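Local coordinates for protein ATP phosphoribosyltransferase regulatory subunit (Bacillus halodurans, PDB 3OD1) that probably serves as the regulatory partner of ATP phosphoribosyltransferase in the first step of histidine biosynthesis, and may allow feedback control by histidine, at residues Val272-Glu284 against Leu294-Lys306. Numbering follows the deposited sequence.
Sequences VLHMSYYTGVVFE and LCSGGRYDELLSK
Thr279 OG1 is gripped from two directions: Asp301 N donates to it almost straight, at 3.1 Å and 168°, and a water 2.6 Å from OG1 bridges it to Asp301 OD2, donating to the carboxylate. With chi1 at 55°, OG1 is tucked between the backbone N and carbonyl of Thr279, on the side where Asp301 lies. Thr279 N meanwhile reaches Arg299 O at 3.0 Å, coming from above the carbonyl plane. The buried Arg299 guanidinium leads away from 272-284, NE in a salt bridge to Asp142 and NH1 in one to Asp301 OD1. Further along, Arg299 N bonds to Val281 O at 2.9 Å, and Phe283 and Gly297 bond N to O in both directions, as a hydrogen-bonded antiparallel pair. The Phe283 ring folds back over this partner, with Gly297 CA 3.8 Å from its centroid in a CH-pi contact; any side chain at Gly297 would collide with the ring. Cutting Phe283 back to an alanine would probably strip the cover from the Gly297 backbone and open a gap beside Ile146 and Phe316. Near the turn, the rings of Tyr277 and Tyr300 run nearly parallel (16°) but slid apart, Tyr277 OH lying over one Tyr300 face, while Tyr300 OH goes on to Glu132. Gly298 has backbone angles at which a CB would jam against Gly297 O and hit Val281 O. Pairing of Val282-Glu284 with Ser296-Gly298 makes the 281-286/295-298 beta hairpin, which the Thr279 and Tyr277 contacts continue past the strand ends, in the antiparallel core of the class II aminoacyl-tRNA synthetase fold, here in its histidyl-tRNA synthetase-like form.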
ATOM      1  N   VAL B 272     -20.933  -6.766 -21.926  1.00 37.95           N
ATOM      2  CA  VAL B 272     -19.783  -6.275 -22.672  1.00 37.56           C
ATOM      3  C   VAL B 272     -18.982  -5.370 -21.736  1.00 41.06           C
ATOM      4  O   VAL B 272     -19.442  -4.285 -21.372  1.00 36.80           O
ATOM      5  CB  VAL B 272     -20.218  -5.460 -23.909  1.00 42.28           C
ATOM      6  CG1 VAL B 272     -19.003  -4.762 -24.563  1.00 40.43           C
ATOM      7  CG2 VAL B 272     -20.969  -6.343 -24.918  1.00 43.56           C
ATOM      8  N   LEU B 273     -17.800  -5.814 -21.317  1.00 39.40           N
ATOM      9  CA  LEU B 273     -17.046  -5.068 -20.300  1.00 30.95           C
ATOM     10  C   LEU B 273     -16.168  -3.989 -20.927  1.00 38.06           C
ATOM     11  O   LEU B 273     -15.691  -3.088 -20.248  1.00 35.32           O
ATOM     12  CB  LEU B 273     -16.192  -6.017 -19.441  1.00 32.91           C
ATOM     13  CG  LEU B 273     -16.858  -6.962 -18.419  1.00 36.10           C
ATOM     14  CD1 LEU B 273     -15.797  -7.764 -17.667  1.00 38.31           C
ATOM     15  CD2 LEU B 273     -17.710  -6.197 -17.422  1.00 37.73           C
ATOM     16  N   HIS B 274     -15.967  -4.083 -22.236  1.00 38.03           N
ATOM     17  CA  HIS B 274     -15.003  -3.243 -22.920  1.00 39.74           C
ATOM     18  C   HIS B 274     -15.232  -3.425 -24.414  1.00 38.28           C
ATOM     19  O   HIS B 274     -15.690  -4.484 -24.847  1.00 41.95           O
ATOM     20  CB  HIS B 274     -13.586  -3.677 -22.525  1.00 39.59           C
ATOM     21  CG  HIS B 274     -12.529  -2.657 -22.811  1.00 38.74           C
ATOM     22  ND1 HIS B 274     -12.058  -2.413 -24.083  1.00 39.39           N
ATOM     23  CD2 HIS B 274     -11.831  -1.837 -21.987  1.00 40.50           C
ATOM     24  CE1 HIS B 274     -11.126  -1.477 -24.034  1.00 39.02           C
ATOM     25  NE2 HIS B 274     -10.971  -1.109 -22.775  1.00 39.93           N
HETATM   26  N   MSE B 275     -14.933  -2.409 -25.211  1.00 39.98           N
HETATM   27  CA  MSE B 275     -15.148  -2.535 -26.650  1.00 43.03           C
HETATM   28  C   MSE B 275     -14.166  -3.485 -27.345  1.00 47.40           C
HETATM   29  O   MSE B 275     -14.488  -4.033 -28.404  1.00 45.70           O
HETATM   30  CB  MSE B 275     -15.170  -1.160 -27.333  1.00 40.82           C
HETATM   31  CG  MSE B 275     -16.336  -0.271 -26.900  1.00 36.32           C
HETATM   32 SE   MSE B 275     -18.070  -0.984 -27.465  0.59 45.54          SE
HETATM   33  CE  MSE B 275     -17.907  -0.675 -29.398  1.00 42.45           C
ATOM     34  N   SER B 276     -12.984  -3.701 -26.769  1.00 40.73           N
ATOM     35  CA  SER B 276     -11.972  -4.514 -27.470  1.00 47.42           C
ATOM     36  C   SER B 276     -11.058  -5.368 -26.582  1.00 49.73           C
ATOM     37  O   SER B 276     -10.545  -6.401 -27.003  1.00 55.14           O
ATOM     38  CB  SER B 276     -11.091  -3.610 -28.328  1.00 43.47           C
ATOM     39  OG  SER B 276     -10.552  -2.556 -27.542  1.00 50.49           O
ATOM     40  N   TYR B 277     -10.856  -4.928 -25.357  1.00 42.41           N
ATOM     41  CA  TYR B 277      -9.808  -5.479 -24.501  1.00 41.44           C
ATOM     42  C   TYR B 277      -9.986  -6.959 -24.152  1.00 37.81           C
ATOM     43  O   TYR B 277      -9.041  -7.739 -24.250  1.00 37.43           O
ATOM     44  CB  TYR B 277      -9.749  -4.635 -23.239  1.00 33.46           C
ATOM     45  CG  TYR B 277      -8.759  -5.052 -22.194  1.00 35.02           C
ATOM     46  CD1 TYR B 277      -7.457  -4.544 -22.204  1.00 37.47           C
ATOM     47  CD2 TYR B 277      -9.137  -5.888 -21.144  1.00 32.74           C
ATOM     48  CE1 TYR B 277      -6.550  -4.886 -21.224  1.00 37.36           C
ATOM     49  CE2 TYR B 277      -8.227  -6.238 -20.151  1.00 32.66           C
ATOM     50  CZ  TYR B 277      -6.935  -5.727 -20.201  1.00 37.67           C
ATOM     51  OH  TYR B 277      -6.014  -6.056 -19.223  1.00 35.21           O
ATOM     52  N   TYR B 278     -11.188  -7.343 -23.740  1.00 37.31           N
ATOM     53  CA  TYR B 278     -11.460  -8.741 -23.409  1.00 40.51           C
ATOM     54  C   TYR B 278     -11.766  -9.538 -24.664  1.00 41.22           C
ATOM     55  O   TYR B 278     -12.404  -9.031 -25.588  1.00 37.39           O
ATOM     56  CB  TYR B 278     -12.608  -8.859 -22.407  1.00 35.60           C
ATOM     57  CG  TYR B 278     -12.328  -8.180 -21.091  1.00 37.52           C
ATOM     58  CD1 TYR B 278     -11.607  -8.822 -20.098  1.00 36.42           C
ATOM     59  CD2 TYR B 278     -12.794  -6.888 -20.843  1.00 43.06           C
ATOM     60  CE1 TYR B 278     -11.344  -8.186 -18.876  1.00 34.24           C
ATOM     61  CE2 TYR B 278     -12.544  -6.250 -19.638  1.00 39.49           C
ATOM     62  CZ  TYR B 278     -11.822  -6.899 -18.661  1.00 37.77           C
ATOM     63  OH  TYR B 278     -11.585  -6.246 -17.469  1.00 35.26           O
ATOM     64  N   THR B 279     -11.323 -10.790 -24.676  1.00 41.12           N
ATOM     65  CA  THR B 279     -11.377 -11.629 -25.868  1.00 43.65           C
ATOM     66  C   THR B 279     -12.341 -12.815 -25.742  1.00 43.55           C
ATOM     67  O   THR B 279     -12.645 -13.492 -26.722  1.00 40.49           O
ATOM     68  CB  THR B 279      -9.971 -12.172 -26.195  1.00 43.76           C
ATOM     69  OG1 THR B 279      -9.441 -12.860 -25.050  1.00 38.91           O
ATOM     70  CG2 THR B 279      -9.042 -11.023 -26.551  1.00 42.58           C
ATOM     71  N   GLY B 280     -12.819 -13.082 -24.539  1.00 40.63           N
ATOM     72  CA  GLY B 280     -13.609 -14.282 -24.333  1.00 45.09           C
ATOM     73  C   GLY B 280     -14.549 -14.216 -23.154  1.00 37.10           C
ATOM     74  O   GLY B 280     -15.364 -13.304 -23.060  1.00 38.80           O
ATOM     75  N   VAL B 281     -14.451 -15.208 -22.277  1.00 37.31           N
ATOM     76  CA  VAL B 281     -15.225 -15.230 -21.041  1.00 36.75           C
ATOM     77  C   VAL B 281     -15.020 -13.932 -20.282  1.00 37.44           C
ATOM     78  O   VAL B 281     -13.887 -13.496 -20.102  1.00 34.03           O
ATOM     79  CB  VAL B 281     -14.791 -16.391 -20.143  1.00 37.28           C
ATOM     80  CG1 VAL B 281     -15.548 -16.362 -18.823  1.00 36.88           C
ATOM     81  CG2 VAL B 281     -14.988 -17.718 -20.859  1.00 42.58           C
ATOM     82  N   VAL B 282     -16.124 -13.316 -19.863  1.00 34.03           N
ATOM     83  CA  VAL B 282     -16.101 -12.128 -19.016  1.00 32.76           C
ATOM     84  C   VAL B 282     -17.096 -12.325 -17.879  1.00 37.16           C
ATOM     85  O   VAL B 282     -18.066 -13.074 -18.021  1.00 39.97           O
ATOM     86  CB  VAL B 282     -16.456 -10.831 -19.798  1.00 36.96           C
ATOM     87  CG1 VAL B 282     -15.316 -10.445 -20.711  1.00 30.14           C
ATOM     88  CG2 VAL B 282     -17.758 -11.005 -20.600  1.00 38.80           C
ATOM     89  N   PHE B 283     -16.837 -11.671 -16.750  1.00 33.14           N
ATOM     90  CA  PHE B 283     -17.705 -11.792 -15.590  1.00 30.83           C
ATOM     91  C   PHE B 283     -17.645 -10.567 -14.688  1.00 33.91           C
ATOM     92  O   PHE B 283     -16.683  -9.796 -14.721  1.00 33.51           O
ATOM     93  CB  PHE B 283     -17.401 -13.061 -14.786  1.00 32.32           C
ATOM     94  CG  PHE B 283     -15.963 -13.204 -14.378  1.00 32.67           C
ATOM     95  CD1 PHE B 283     -15.520 -12.707 -13.161  1.00 35.76           C
ATOM     96  CD2 PHE B 283     -15.054 -13.865 -15.197  1.00 36.19           C
ATOM     97  CE1 PHE B 283     -14.190 -12.844 -12.771  1.00 32.77           C
ATOM     98  CE2 PHE B 283     -13.718 -14.005 -14.810  1.00 28.29           C
ATOM     99  CZ  PHE B 283     -13.288 -13.486 -13.603  1.00 28.36           C
ATOM    100  N   GLU B 284     -18.688 -10.395 -13.888  1.00 36.06           N
ATOM    101  CA  GLU B 284     -18.687  -9.354 -12.875  1.00 41.48           C
ATOM    102  C   GLU B 284     -19.510  -9.789 -11.681  1.00 40.37           C
ATOM    103  O   GLU B 284     -20.478 -10.540 -11.828  1.00 35.50           O
ATOM    104  CB  GLU B 284     -19.190  -8.029 -13.449  1.00 42.49           C
ATOM    105  CG  GLU B 284     -20.610  -8.074 -13.921  1.00 46.38           C
ATOM    106  CD  GLU B 284     -21.052  -6.759 -14.530  1.00 46.93           C
ATOM    107  OE1 GLU B 284     -20.187  -5.886 -14.786  1.00 43.82           O
ATOM    108  OE2 GLU B 284     -22.266  -6.607 -14.747  1.00 43.91           O
ATOM    109  N   LEU B 294     -19.029  -5.017  -7.723  1.00 34.19           N
ATOM    110  CA  LEU B 294     -17.905  -4.946  -6.786  1.00 36.23           C
ATOM    111  C   LEU B 294     -16.606  -5.445  -7.413  1.00 41.74           C
ATOM    112  O   LEU B 294     -15.503  -5.053  -6.991  1.00 40.91           O
ATOM    113  CB  LEU B 294     -18.195  -5.806  -5.559  1.00 31.59           C
ATOM    114  CG  LEU B 294     -19.560  -5.668  -4.881  1.00 46.85           C
ATOM    115  CD1 LEU B 294     -19.676  -6.656  -3.736  1.00 43.04           C
ATOM    116  CD2 LEU B 294     -19.796  -4.242  -4.386  1.00 45.17           C
ATOM    117  N   CYS B 295     -16.739  -6.322  -8.408  1.00 39.35           N
ATOM    118  CA  CYS B 295     -15.579  -6.971  -9.020  1.00 37.19           C
ATOM    119  C   CYS B 295     -15.876  -7.420 -10.437  1.00 38.84           C
ATOM    120  O   CYS B 295     -17.039  -7.483 -10.857  1.00 33.58           O
ATOM    121  CB  CYS B 295     -15.159  -8.182  -8.191  1.00 31.69           C
ATOM    122  SG  CYS B 295     -16.490  -9.356  -7.939  1.00 38.32           S
ATOM    123  N   SER B 296     -14.819  -7.753 -11.168  1.00 30.38           N
ATOM    124  CA  SER B 296     -14.970  -8.148 -12.558  1.00 31.03           C
ATOM    125  C   SER B 296     -13.694  -8.795 -13.051  1.00 31.73           C
ATOM    126  O   SER B 296     -12.632  -8.635 -12.445  1.00 28.30           O
ATOM    127  CB  SER B 296     -15.317  -6.937 -13.422  1.00 32.18           C
ATOM    128  OG  SER B 296     -14.226  -6.033 -13.487  1.00 34.25           O
ATOM    129  N   GLY B 297     -13.794  -9.543 -14.146  1.00 34.24           N
ATOM    130  CA  GLY B 297     -12.614 -10.161 -14.721  1.00 34.71           C
ATOM    131  C   GLY B 297     -12.920 -10.827 -16.045  1.00 30.09           C
ATOM    132  O   GLY B 297     -14.004 -10.656 -16.608  1.00 30.96           O
ATOM    133  N   GLY B 298     -11.961 -11.593 -16.543  1.00 34.35           N
ATOM    134  CA  GLY B 298     -12.161 -12.331 -17.771  1.00 40.12           C
ATOM    135  C   GLY B 298     -10.890 -12.452 -18.585  1.00 39.36           C
ATOM    136  O   GLY B 298      -9.831 -11.943 -18.195  1.00 31.15           O
ATOM    137  N   ARG B 299     -11.012 -13.117 -19.728  1.00 34.40           N
ATOM    138  CA  ARG B 299      -9.889 -13.372 -20.633  1.00 35.11           C
ATOM    139  C   ARG B 299      -9.441 -12.154 -21.406  1.00 33.95           C
ATOM    140  O   ARG B 299     -10.253 -11.440 -21.978  1.00 37.46           O
ATOM    141  CB  ARG B 299     -10.254 -14.448 -21.646  1.00 36.54           C
ATOM    142  CG  ARG B 299     -10.403 -15.801 -21.058  1.00 46.11           C
ATOM    143  CD  ARG B 299      -9.314 -16.705 -21.555  1.00 49.57           C
ATOM    144  NE  ARG B 299      -9.150 -17.815 -20.630  1.00 44.21           N
ATOM    145  CZ  ARG B 299      -7.983 -18.238 -20.172  1.00 39.73           C
ATOM    146  NH1 ARG B 299      -6.863 -17.641 -20.565  1.00 40.83           N
ATOM    147  NH2 ARG B 299      -7.940 -19.264 -19.330  1.00 42.17           N
ATOM    148  N   TYR B 300      -8.130 -11.946 -21.451  1.00 33.13           N
ATOM    149  CA  TYR B 300      -7.553 -10.866 -22.240  1.00 34.67           C
ATOM    150  C   TYR B 300      -6.338 -11.407 -23.022  1.00 35.19           C
ATOM    151  O   TYR B 300      -5.196 -11.058 -22.738  1.00 33.24           O
ATOM    152  CB  TYR B 300      -7.191  -9.683 -21.321  1.00 31.27           C
ATOM    153  CG  TYR B 300      -6.301 -10.044 -20.134  1.00 34.27           C
ATOM    154  CD1 TYR B 300      -4.933  -9.841 -20.199  1.00 32.35           C
ATOM    155  CD2 TYR B 300      -6.831 -10.585 -18.958  1.00 31.64           C
ATOM    156  CE1 TYR B 300      -4.097 -10.163 -19.147  1.00 37.22           C
ATOM    157  CE2 TYR B 300      -5.989 -10.916 -17.880  1.00 31.52           C
ATOM    158  CZ  TYR B 300      -4.616 -10.694 -17.998  1.00 36.06           C
ATOM    159  OH  TYR B 300      -3.732 -10.998 -16.978  1.00 36.40           O
ATOM    160  N   ASP B 301      -6.610 -12.260 -24.011  1.00 37.40           N
ATOM    161  CA  ASP B 301      -5.588 -13.119 -24.618  1.00 41.24           C
ATOM    162  C   ASP B 301      -4.595 -12.430 -25.561  1.00 39.56           C
ATOM    163  O   ASP B 301      -3.676 -13.080 -26.048  1.00 34.93           O
ATOM    164  CB  ASP B 301      -6.232 -14.294 -25.374  1.00 38.16           C
ATOM    165  CG  ASP B 301      -6.782 -15.371 -24.444  1.00 43.08           C
ATOM    166  OD1 ASP B 301      -6.561 -15.302 -23.210  1.00 36.50           O
ATOM    167  OD2 ASP B 301      -7.441 -16.300 -24.958  1.00 40.06           O
ATOM    168  N   GLU B 302      -4.773 -11.139 -25.818  1.00 38.21           N
ATOM    169  CA  GLU B 302      -3.876 -10.429 -26.737  1.00 39.73           C
ATOM    170  C   GLU B 302      -2.942  -9.421 -26.045  1.00 38.05           C
ATOM    171  O   GLU B 302      -2.078  -8.819 -26.682  1.00 41.65           O
ATOM    172  CB  GLU B 302      -4.679  -9.742 -27.847  1.00 39.08           C
ATOM    173  CG  GLU B 302      -5.471 -10.724 -28.709  1.00 48.45           C
ATOM    174  CD  GLU B 302      -4.584 -11.826 -29.281  1.00 57.43           C
ATOM    175  OE1 GLU B 302      -3.403 -11.550 -29.600  1.00 57.01           O
ATOM    176  OE2 GLU B 302      -5.065 -12.972 -29.403  1.00 64.59           O
ATOM    177  N   LEU B 303      -3.090  -9.241 -24.744  1.00 38.45           N
ATOM    178  CA  LEU B 303      -2.244  -8.258 -24.060  1.00 38.43           C
ATOM    179  C   LEU B 303      -0.773  -8.668 -24.004  1.00 37.96           C
ATOM    180  O   LEU B 303       0.103  -7.876 -24.347  1.00 36.30           O
ATOM    181  CB  LEU B 303      -2.754  -7.963 -22.652  1.00 29.26           C
ATOM    182  CG  LEU B 303      -1.982  -6.899 -21.861  1.00 37.11           C
ATOM    183  CD1 LEU B 303      -2.084  -5.525 -22.529  1.00 32.39           C
ATOM    184  CD2 LEU B 303      -2.504  -6.829 -20.438  1.00 32.57           C
ATOM    185  N   LEU B 304      -0.493  -9.895 -23.567  1.00 34.69           N
ATOM    186  CA  LEU B 304       0.900 -10.308 -23.382  1.00 36.37           C
ATOM    187  C   LEU B 304       1.711 -10.213 -24.672  1.00 42.73           C
ATOM    188  O   LEU B 304       2.931 -10.003 -24.630  1.00 39.66           O
ATOM    189  CB  LEU B 304       1.004 -11.710 -22.763  1.00 37.24           C
ATOM    190  CG  LEU B 304       1.047 -11.773 -21.225  1.00 37.27           C
ATOM    191  CD1 LEU B 304       2.313 -11.119 -20.675  1.00 32.02           C
ATOM    192  CD2 LEU B 304      -0.186 -11.123 -20.612  1.00 33.52           C
ATOM    193  N   SER B 305       1.036 -10.367 -25.812  1.00 45.79           N
ATOM    194  CA  SER B 305       1.686 -10.231 -27.115  1.00 44.81           C
ATOM    195  C   SER B 305       2.253  -8.835 -27.309  1.00 44.34           C
ATOM    196  O   SER B 305       3.295  -8.670 -27.935  1.00 41.33           O
ATOM    197  CB  SER B 305       0.712 -10.539 -28.253  1.00 45.25           C
ATOM    198  OG  SER B 305       0.364 -11.909 -28.257  1.00 56.85           O
ATOM    199  N   LYS B 306       1.556  -7.830 -26.782  1.00 42.26           N
ATOM    200  CA  LYS B 306       2.025  -6.449 -26.872  1.00 45.08           C
ATOM    201  C   LYS B 306       3.311  -6.202 -26.079  1.00 46.06           C
ATOM    202  O   LYS B 306       3.985  -5.198 -26.295  1.00 41.91           O
ATOM    203  CB  LYS B 306       0.928  -5.478 -26.435  1.00 44.16           C
ATOM    204  CG  LYS B 306      -0.249  -5.475 -27.381  1.00 44.43           C
ATOM    205  CD  LYS B 306      -1.383  -4.626 -26.877  1.00 42.41           C
ATOM    206  CE  LYS B 306      -2.605  -4.786 -27.778  1.00 50.19           C
ATOM    207  NZ  LYS B 306      -3.707  -3.882 -27.329  1.00 55.46           N
TER
HETATM  208  O   HOH W   1      -6.434  -8.774 -24.855  1.00 35.96           O
HETATM  209  O   HOH W   2     -13.792  -4.929 -16.122  1.00 42.16           O
HETATM  210  O   HOH W   3     -10.071 -15.350 -25.287  1.00 37.32           O